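Local coordinates for alpha-glucosidase ([Eubacterium] rectale, PDB 6PNR), which probably hydrolyses alpha-glycosides of sulfoquinovose, the sugar of plant sulfolipid, as a family GH31 sulfoquinovosidase, at residues A[363-368]-A[401-406]; A[134-139]-A[162-167]; A[598-603]-A[645-650]. All blocks are in the same frame, centred on the assembly; numbering follows the deposited sequence.

Contact 1 of 3, residues A[363-368]-A[401-406]; sequences TNPEAF and CLYSGK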
# COMPACT_ATOMS: atom_id res chain seq x y z
N THR A 363 24.28 -4.60 23.76
CA THR A 363 25.30 -5.52 23.28
C THR A 363 26.67 -5.24 23.88
O THR A 363 27.57 -6.07 23.75
CB THR A 363 25.40 -5.48 21.76
OG1 THR A 363 26.07 -4.28 21.35
CG2 THR A 363 24.03 -5.53 21.12
N ASN A 364 26.84 -4.08 24.49
CA ASN A 364 28.04 -3.75 25.24
C ASN A 364 27.89 -4.35 26.63
O ASN A 364 27.04 -3.89 27.40
CB ASN A 364 28.23 -2.22 25.31
CG ASN A 364 29.45 -1.81 26.11
OD1 ASN A 364 29.95 -2.56 26.94
ND2 ASN A 364 29.94 -0.61 25.85
N PRO A 365 28.69 -5.37 26.98
CA PRO A 365 28.50 -6.01 28.29
C PRO A 365 28.56 -5.04 29.46
O PRO A 365 27.82 -5.22 30.44
CB PRO A 365 29.63 -7.05 28.35
CG PRO A 365 29.98 -7.31 26.91
CD PRO A 365 29.78 -5.99 26.21
N GLU A 366 29.40 -4.01 29.38
CA GLU A 366 29.48 -3.02 30.45
C GLU A 366 28.18 -2.24 30.58
O GLU A 366 27.67 -2.03 31.69
CB GLU A 366 30.66 -2.07 30.21
CG GLU A 366 32.01 -2.76 30.16
CD GLU A 366 33.17 -1.80 30.32
OE1 GLU A 366 32.93 -0.57 30.34
OE2 GLU A 366 34.32 -2.27 30.43
N ALA A 367 27.63 -1.79 29.45
CA ALA A 367 26.34 -1.10 29.47
C ALA A 367 25.22 -2.02 29.93
O ALA A 367 24.32 -1.60 30.66
CB ALA A 367 26.05 -0.53 28.08
N PHE A 368 25.26 -3.30 29.52
CA PHE A 368 24.26 -4.28 29.95
C PHE A 368 24.25 -4.43 31.47
O PHE A 368 23.20 -4.30 32.11
CB PHE A 368 24.54 -5.62 29.25
CG PHE A 368 23.51 -6.71 29.49
CD1 PHE A 368 23.68 -7.62 30.52
CD2 PHE A 368 22.42 -6.86 28.65
CE1 PHE A 368 22.76 -8.65 30.73
CE2 PHE A 368 21.48 -7.88 28.87
CZ PHE A 368 21.66 -8.77 29.89
N CYS A 401 25.75 2.21 15.25
CA CYS A 401 26.85 1.29 15.50
C CYS A 401 26.65 0.65 16.87
O CYS A 401 26.40 1.35 17.86
CB CYS A 401 28.21 2.01 15.44
SG CYS A 401 28.60 2.80 13.84
N LEU A 402 26.77 -0.67 16.92
CA LEU A 402 26.63 -1.44 18.14
C LEU A 402 27.97 -2.06 18.53
O LEU A 402 28.76 -2.46 17.67
CB LEU A 402 25.58 -2.53 17.97
CG LEU A 402 24.31 -1.83 17.48
CD1 LEU A 402 23.36 -2.81 16.88
CD2 LEU A 402 23.66 -1.07 18.64
N TYR A 403 28.21 -2.13 19.84
CA TYR A 403 29.41 -2.76 20.36
C TYR A 403 29.63 -4.15 19.78
O TYR A 403 30.77 -4.56 19.55
CB TYR A 403 29.32 -2.83 21.88
CG TYR A 403 30.55 -3.40 22.55
CD1 TYR A 403 30.71 -4.77 22.71
CD2 TYR A 403 31.55 -2.56 23.05
CE1 TYR A 403 31.84 -5.30 23.33
CE2 TYR A 403 32.68 -3.08 23.67
CZ TYR A 403 32.82 -4.45 23.81
OH TYR A 403 33.94 -4.98 24.43
N SER A 404 28.55 -4.90 19.54
CA SER A 404 28.70 -6.22 18.94
C SER A 404 29.36 -6.15 17.57
O SER A 404 29.88 -7.17 17.10
CB SER A 404 27.34 -6.90 18.78
OG SER A 404 26.60 -6.25 17.77
N GLY A 405 29.33 -4.99 16.91
CA GLY A 405 29.80 -4.87 15.55
C GLY A 405 28.89 -5.48 14.50
O GLY A 405 29.19 -5.35 13.31
N LYS A 406 27.81 -6.14 14.90
CA LYS A 406 26.85 -6.69 13.96
C LYS A 406 26.00 -5.57 13.37
O LYS A 406 25.85 -4.49 13.95
CB LYS A 406 25.96 -7.72 14.64
CG LYS A 406 26.72 -8.94 15.16
CD LYS A 406 25.76 -10.01 15.68
CE LYS A 406 26.52 -11.26 16.14
NZ LYS A 406 25.60 -12.41 16.37

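Contact 2 of 3, residues A[134-139]-A[162-167]; sequences WTSEPG and YYNTNY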
# COMPACT_ATOMS: atom_id res chain seq x y z
N TRP A 134 9.58 -8.61 11.84
CA TRP A 134 10.31 -7.38 12.13
C TRP A 134 9.58 -6.73 13.30
O TRP A 134 8.41 -6.36 13.14
CB TRP A 134 10.34 -6.46 10.90
CG TRP A 134 11.22 -5.24 11.03
CD1 TRP A 134 10.81 -3.96 11.30
CD2 TRP A 134 12.64 -5.18 10.86
NE1 TRP A 134 11.89 -3.11 11.31
CE2 TRP A 134 13.03 -3.83 11.06
CE3 TRP A 134 13.63 -6.13 10.59
CZ2 TRP A 134 14.36 -3.42 10.98
CZ3 TRP A 134 14.96 -5.72 10.51
CH2 TRP A 134 15.31 -4.38 10.70
N THR A 135 10.22 -6.64 14.45
CA THR A 135 9.55 -6.05 15.60
C THR A 135 9.38 -4.55 15.38
O THR A 135 10.26 -3.88 14.84
CB THR A 135 10.31 -6.34 16.91
OG1 THR A 135 9.61 -5.75 18.02
CG2 THR A 135 11.75 -5.83 16.87
N SER A 136 8.20 -4.03 15.71
CA SER A 136 7.90 -2.62 15.47
C SER A 136 6.66 -2.26 16.27
O SER A 136 6.01 -3.12 16.86
CB SER A 136 7.69 -2.33 13.98
OG SER A 136 6.41 -2.79 13.55
N GLU A 137 6.33 -0.98 16.27
CA GLU A 137 4.99 -0.62 16.69
C GLU A 137 3.99 -1.45 15.89
O GLU A 137 4.15 -1.60 14.67
CB GLU A 137 4.75 0.88 16.48
CG GLU A 137 5.51 1.76 17.47
CD GLU A 137 4.83 1.83 18.83
OE1 GLU A 137 3.66 1.40 18.96
OE2 GLU A 137 5.48 2.28 19.79
N PRO A 138 2.96 -2.02 16.53
CA PRO A 138 2.04 -2.91 15.82
C PRO A 138 1.02 -2.20 14.96
O PRO A 138 0.28 -2.86 14.22
CB PRO A 138 1.35 -3.66 16.96
CG PRO A 138 1.29 -2.62 18.05
CD PRO A 138 2.61 -1.89 17.95
N GLY A 139 0.95 -0.88 15.02
CA GLY A 139 -0.07 -0.14 14.29
C GLY A 139 -1.21 0.29 15.19
O GLY A 139 -1.57 -0.38 16.16
N TYR A 162 -2.03 -6.01 9.05
CA TYR A 162 -2.38 -7.22 9.80
C TYR A 162 -1.16 -7.94 10.38
O TYR A 162 -1.28 -8.65 11.38
CB TYR A 162 -3.18 -8.20 8.91
CG TYR A 162 -2.34 -8.85 7.83
CD1 TYR A 162 -1.61 -10.01 8.09
CD2 TYR A 162 -2.29 -8.31 6.54
CE1 TYR A 162 -0.84 -10.60 7.12
CE2 TYR A 162 -1.52 -8.88 5.56
CZ TYR A 162 -0.79 -10.03 5.86
OH TYR A 162 -0.02 -10.61 4.89
N TYR A 163 0.01 -7.79 9.77
CA TYR A 163 1.18 -8.57 10.19
C TYR A 163 2.06 -7.86 11.21
O TYR A 163 2.99 -8.49 11.72
CB TYR A 163 2.04 -8.93 8.97
CG TYR A 163 2.44 -7.74 8.14
CD1 TYR A 163 3.56 -6.99 8.46
CD2 TYR A 163 1.68 -7.35 7.03
CE1 TYR A 163 3.93 -5.88 7.71
CE2 TYR A 163 2.04 -6.24 6.27
CZ TYR A 163 3.16 -5.51 6.62
OH TYR A 163 3.53 -4.41 5.90
N ASN A 164 1.82 -6.58 11.50
CA ASN A 164 2.74 -5.85 12.37
C ASN A 164 2.55 -6.32 13.80
O ASN A 164 1.43 -6.67 14.21
CB ASN A 164 2.51 -4.34 12.25
CG ASN A 164 2.97 -3.78 10.91
OD1 ASN A 164 2.15 -3.30 10.11
ND2 ASN A 164 4.28 -3.83 10.67
N THR A 165 3.64 -6.37 14.56
CA THR A 165 3.58 -6.91 15.91
C THR A 165 4.82 -6.50 16.68
O THR A 165 5.91 -6.38 16.11
CB THR A 165 3.44 -8.44 15.89
OG1 THR A 165 3.57 -8.95 17.23
CG2 THR A 165 4.50 -9.08 15.01
N ASN A 166 4.65 -6.28 17.98
CA ASN A 166 5.79 -6.08 18.87
C ASN A 166 6.64 -7.34 18.99
O ASN A 166 7.81 -7.25 19.37
CB ASN A 166 5.33 -5.68 20.28
CG ASN A 166 4.41 -4.46 20.28
OD1 ASN A 166 3.18 -4.59 20.15
ND2 ASN A 166 4.99 -3.29 20.46
N TYR A 167 6.08 -8.50 18.69
CA TYR A 167 6.72 -9.78 18.98
C TYR A 167 6.50 -10.72 17.81
O TYR A 167 5.62 -11.59 17.84
CB TYR A 167 6.17 -10.37 20.29
CG TYR A 167 6.71 -11.73 20.70
CD1 TYR A 167 7.74 -12.34 19.99
CD2 TYR A 167 6.21 -12.39 21.80
CE1 TYR A 167 8.22 -13.58 20.35
CE2 TYR A 167 6.69 -13.65 22.17
CZ TYR A 167 7.70 -14.23 21.44
OH TYR A 167 8.20 -15.47 21.79
O HOH W 1 5.84 -5.45 12.94

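Contact 3 of 3, residues A[598-603]-A[645-650]; sequences DMLIAP and PAFYRK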
# COMPACT_ATOMS: atom_id res chain seq x y z
N ASP A 598 -9.96 -27.47 31.44
CA ASP A 598 -11.28 -27.67 32.01
C ASP A 598 -12.27 -26.56 31.70
O ASP A 598 -13.42 -26.65 32.16
CB ASP A 598 -11.16 -27.85 33.52
CG ASP A 598 -10.51 -29.18 33.90
OD1 ASP A 598 -10.02 -29.89 33.00
OD2 ASP A 598 -10.50 -29.51 35.10
N MET A 599 -11.89 -25.53 30.95
CA MET A 599 -12.79 -24.42 30.69
C MET A 599 -12.68 -23.95 29.25
O MET A 599 -11.60 -23.94 28.67
CB MET A 599 -12.53 -23.23 31.62
CG MET A 599 -12.82 -23.49 33.07
SD MET A 599 -13.03 -21.96 34.02
CE MET A 599 -14.75 -21.58 33.68
N LEU A 600 -13.82 -23.55 28.68
CA LEU A 600 -13.86 -22.90 27.38
C LEU A 600 -14.36 -21.48 27.57
O LEU A 600 -15.40 -21.27 28.21
CB LEU A 600 -14.74 -23.65 26.38
CG LEU A 600 -14.61 -23.10 24.95
CD1 LEU A 600 -14.72 -24.23 23.95
CD2 LEU A 600 -15.66 -22.01 24.63
N ILE A 601 -13.62 -20.51 27.05
CA ILE A 601 -13.96 -19.10 27.16
C ILE A 601 -14.16 -18.56 25.75
O ILE A 601 -13.31 -18.78 24.88
CB ILE A 601 -12.87 -18.29 27.88
CG1 ILE A 601 -12.36 -19.05 29.13
CG2 ILE A 601 -13.41 -16.90 28.23
CD1 ILE A 601 -13.46 -19.34 30.18
N ALA A 602 -15.29 -17.88 25.54
CA ALA A 602 -15.63 -17.26 24.26
C ALA A 602 -16.05 -15.82 24.54
O ALA A 602 -17.24 -15.52 24.67
CB ALA A 602 -16.76 -18.02 23.57
N PRO A 603 -15.09 -14.90 24.64
CA PRO A 603 -15.42 -13.54 25.08
C PRO A 603 -16.31 -12.79 24.10
O PRO A 603 -16.14 -12.88 22.88
CB PRO A 603 -14.05 -12.86 25.21
CG PRO A 603 -13.10 -14.00 25.46
CD PRO A 603 -13.63 -15.12 24.59
N PRO A 645 -19.32 -15.62 28.29
CA PRO A 645 -19.62 -16.97 27.79
C PRO A 645 -18.53 -17.95 28.19
O PRO A 645 -17.52 -18.07 27.51
CB PRO A 645 -19.70 -16.76 26.27
CG PRO A 645 -20.09 -15.32 26.13
CD PRO A 645 -19.28 -14.64 27.20
N ALA A 646 -18.73 -18.63 29.32
CA ALA A 646 -17.70 -19.49 29.90
C ALA A 646 -18.33 -20.82 30.29
O ALA A 646 -19.43 -20.86 30.83
CB ALA A 646 -17.06 -18.84 31.12
N PHE A 647 -17.61 -21.90 30.00
CA PHE A 647 -18.09 -23.26 30.21
C PHE A 647 -16.97 -24.06 30.84
O PHE A 647 -15.79 -23.81 30.58
CB PHE A 647 -18.53 -23.90 28.88
CG PHE A 647 -19.49 -23.05 28.08
CD1 PHE A 647 -19.03 -21.94 27.36
CD2 PHE A 647 -20.84 -23.34 28.05
CE1 PHE A 647 -19.90 -21.14 26.66
CE2 PHE A 647 -21.72 -22.55 27.34
CZ PHE A 647 -21.25 -21.44 26.63
N TYR A 648 -17.34 -25.03 31.68
CA TYR A 648 -16.35 -25.95 32.22
C TYR A 648 -16.78 -27.39 31.95
O TYR A 648 -17.96 -27.70 31.77
CB TYR A 648 -16.12 -25.74 33.74
CG TYR A 648 -17.31 -25.98 34.63
CD1 TYR A 648 -17.55 -27.23 35.19
CD2 TYR A 648 -18.18 -24.94 34.95
CE1 TYR A 648 -18.65 -27.44 36.03
CE2 TYR A 648 -19.26 -25.13 35.77
CZ TYR A 648 -19.49 -26.38 36.31
OH TYR A 648 -20.59 -26.54 37.13
N ARG A 649 -15.78 -28.28 31.92
CA ARG A 649 -16.03 -29.71 31.76
C ARG A 649 -16.75 -30.26 32.98
O ARG A 649 -16.31 -30.05 34.12
CB ARG A 649 -14.71 -30.45 31.55
CG ARG A 649 -14.00 -30.11 30.25
CD ARG A 649 -12.70 -30.91 30.12
NE ARG A 649 -12.90 -32.32 30.42
CZ ARG A 649 -12.42 -32.95 31.48
NH1 ARG A 649 -11.67 -32.30 32.37
NH2 ARG A 649 -12.68 -34.24 31.66
N LYS A 650 -17.85 -30.98 32.74
CA LYS A 650 -18.65 -31.51 33.85
C LYS A 650 -17.81 -32.36 34.81
O LYS A 650 -18.00 -32.30 36.03
CB LYS A 650 -19.81 -32.34 33.31
CG LYS A 650 -20.69 -32.96 34.40
CD LYS A 650 -21.89 -33.68 33.79
CE LYS A 650 -22.89 -34.11 34.85
NZ LYS A 650 -24.13 -34.70 34.24

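Contact 1 of 3, residues A[363-368]-A[401-406]
Thr363 OG1 accepts the backbone N-H of Ser404 at 3.1 Å, tying a type I beta turn, Leu402 to Gly405, to the residues just before helix 365-380 on the surface of the TIM-barrel domain. The hydroxyl lies between the threonine's own backbone N and carbonyl carbon (chi1 74°), which turns it to the second segment. Beside this bond, Tyr403 lays its ring against the amide of Asn364, the two planes only 24° apart, with CD2 of the tyrosine 3.8 Å from CG of the asparagine and OD1 over one ring face. The Pro365 and Tyr403 side chains cross at about a right angle, Pro365 CD 3.6 Å from Tyr403 CE1. Tyrosine suits the place because a broad ring can pack on both the amide and the proline.

What positions these groups is the polar second shell. Asp361 bonds Thr363 OG1 through one carboxylate oxygen and takes the backbone N of Tyr403 on the other, so a single side chain holds both segments. Ser404 OG bonds Glu411 of helix 408-429 and accepts Lys406 N in an ST turn. Asn364 serves also as N-cap: its OD1 takes the N-H of Glu366 at 2.9 Å, the donor tilted 31° from the carbonyl plane.

Contact 2 of 3, residues A[134-139]-A[162-167]
Thr135 turns OG1 anti to its backbone N (chi1 -180°), which points the hydroxyl at Asn166 O, while Ser136 keeps OG between its N and carbonyl carbon (chi1 76°), facing a water shared with Asn164. The threonine donates to Asn166 O at 2.7 Å from above the carbonyl plane. A weak bond from Ser136 N to Thr165 O runs beside it. The water joins both loops: it accepts from Thr165 N at 2.9 Å and from Asn164 ND2, and hydrogen-bonds Trp134 O and Ser136 OG. Since the serine hydroxyl donates to Glu137 O, it can accept from the water, a double role that suits serine. Pro138 lies against the amide of Asn166, Asn166 OD1 3.4 Å from Pro138 CG, and ND2 is held by Glu393. Pro138 O sits 3.3 Å from Asn164 CB.

The site flanks the active centre: the Glu137 side chain, bonded to Tyr394, is about 6 Å from the bound inhibitor. The two loops flank helix 147-156, one following strand 130-133 and the other leading into strand 168-174, while Trp134 stacks on His412 of helix 408-429 and meets Phe45 of strand 44-56 edge-to-face.

Contact 3 of 3, residues A[598-603]-A[645-650]
Leu600 and Phe647 form an antiparallel hydrogen-bonded pair, with Leu600 N 2.7 Å from Phe647 O, in strands 599-601 and 646-649, whose axes run at 163° and approach to 4.5 Å in the sheet of the C-terminal GH31 domain. The return bond, Phe647 N to Leu600 O, is 2.9 Å long and lies in the carbonyl plane. Arg649 N to Asp598 O and Ala602 N to Pro645 O extend the pairing beyond both ends of strand 599-601.

Met599, Ile601, Ala646 and Tyr648 share one face of the sheet. Ile601 reaches across with CD1 to 3.8 Å from Ala646 CB, a small side chain that lets the isoleucine come close, and Met599 lays CG 4.0 Å from Tyr648 CB. The tyrosine ring leads away to Phe658 of helix 655-665. On the other face Leu600 and Phe647 meet loosely, and the phenylalanine also touches His623.

At the Asp598 end of the pair Arg649 NH1 forms a salt bridge with Asp598 OD1 at 3.0 Å. The arginine chain bends at chi3 (48°), bringing NH1 to the aspartate; the carboxylate oxygen lies in the guanidinium plane but is itself approached from above the carboxylate plane, the two planes 56° apart. Asp598 OD2 bonds Ser652, which helps to hold the carboxylate's orientation. With an alanine in place of Arg649, Asp598 would probably keep its bond to Ser652 but lose its charged mate across the strands.

Arg597 brings a second guanidinium close to NH1, so the negative charge of Asp598 probably eases the crowding of like charges. The chemistry thus changes along the pair: mostly apolar side chains pack along its middle, and beside the last backbone bond, Arg649 N to Asp598 O, a salt bridge adds a charged tie.

From the N terminus, contact 2 comes first, joining the loop after strand 130-133 to the one before strand 168-174 and closing a loop that contains helix 147-156. Contact 1 follows in the TIM-barrel domain, where the rest of helix 365-380 and strand 386-389 lie in the closed span. Contact 3 closes last, across a helix-free excursion of strands and loops in the C-terminal domain. The three are in series, none nested or crossing. Helix 408-429 relates the first two, meeting Ser404 of contact 1 through Glu411 and Trp134 of contact 2 through His412, although their centres are about 24 Å apart. Contacts 1 and 3 lie on opposite sides of the chain's centre, their centres about 48 Å apart.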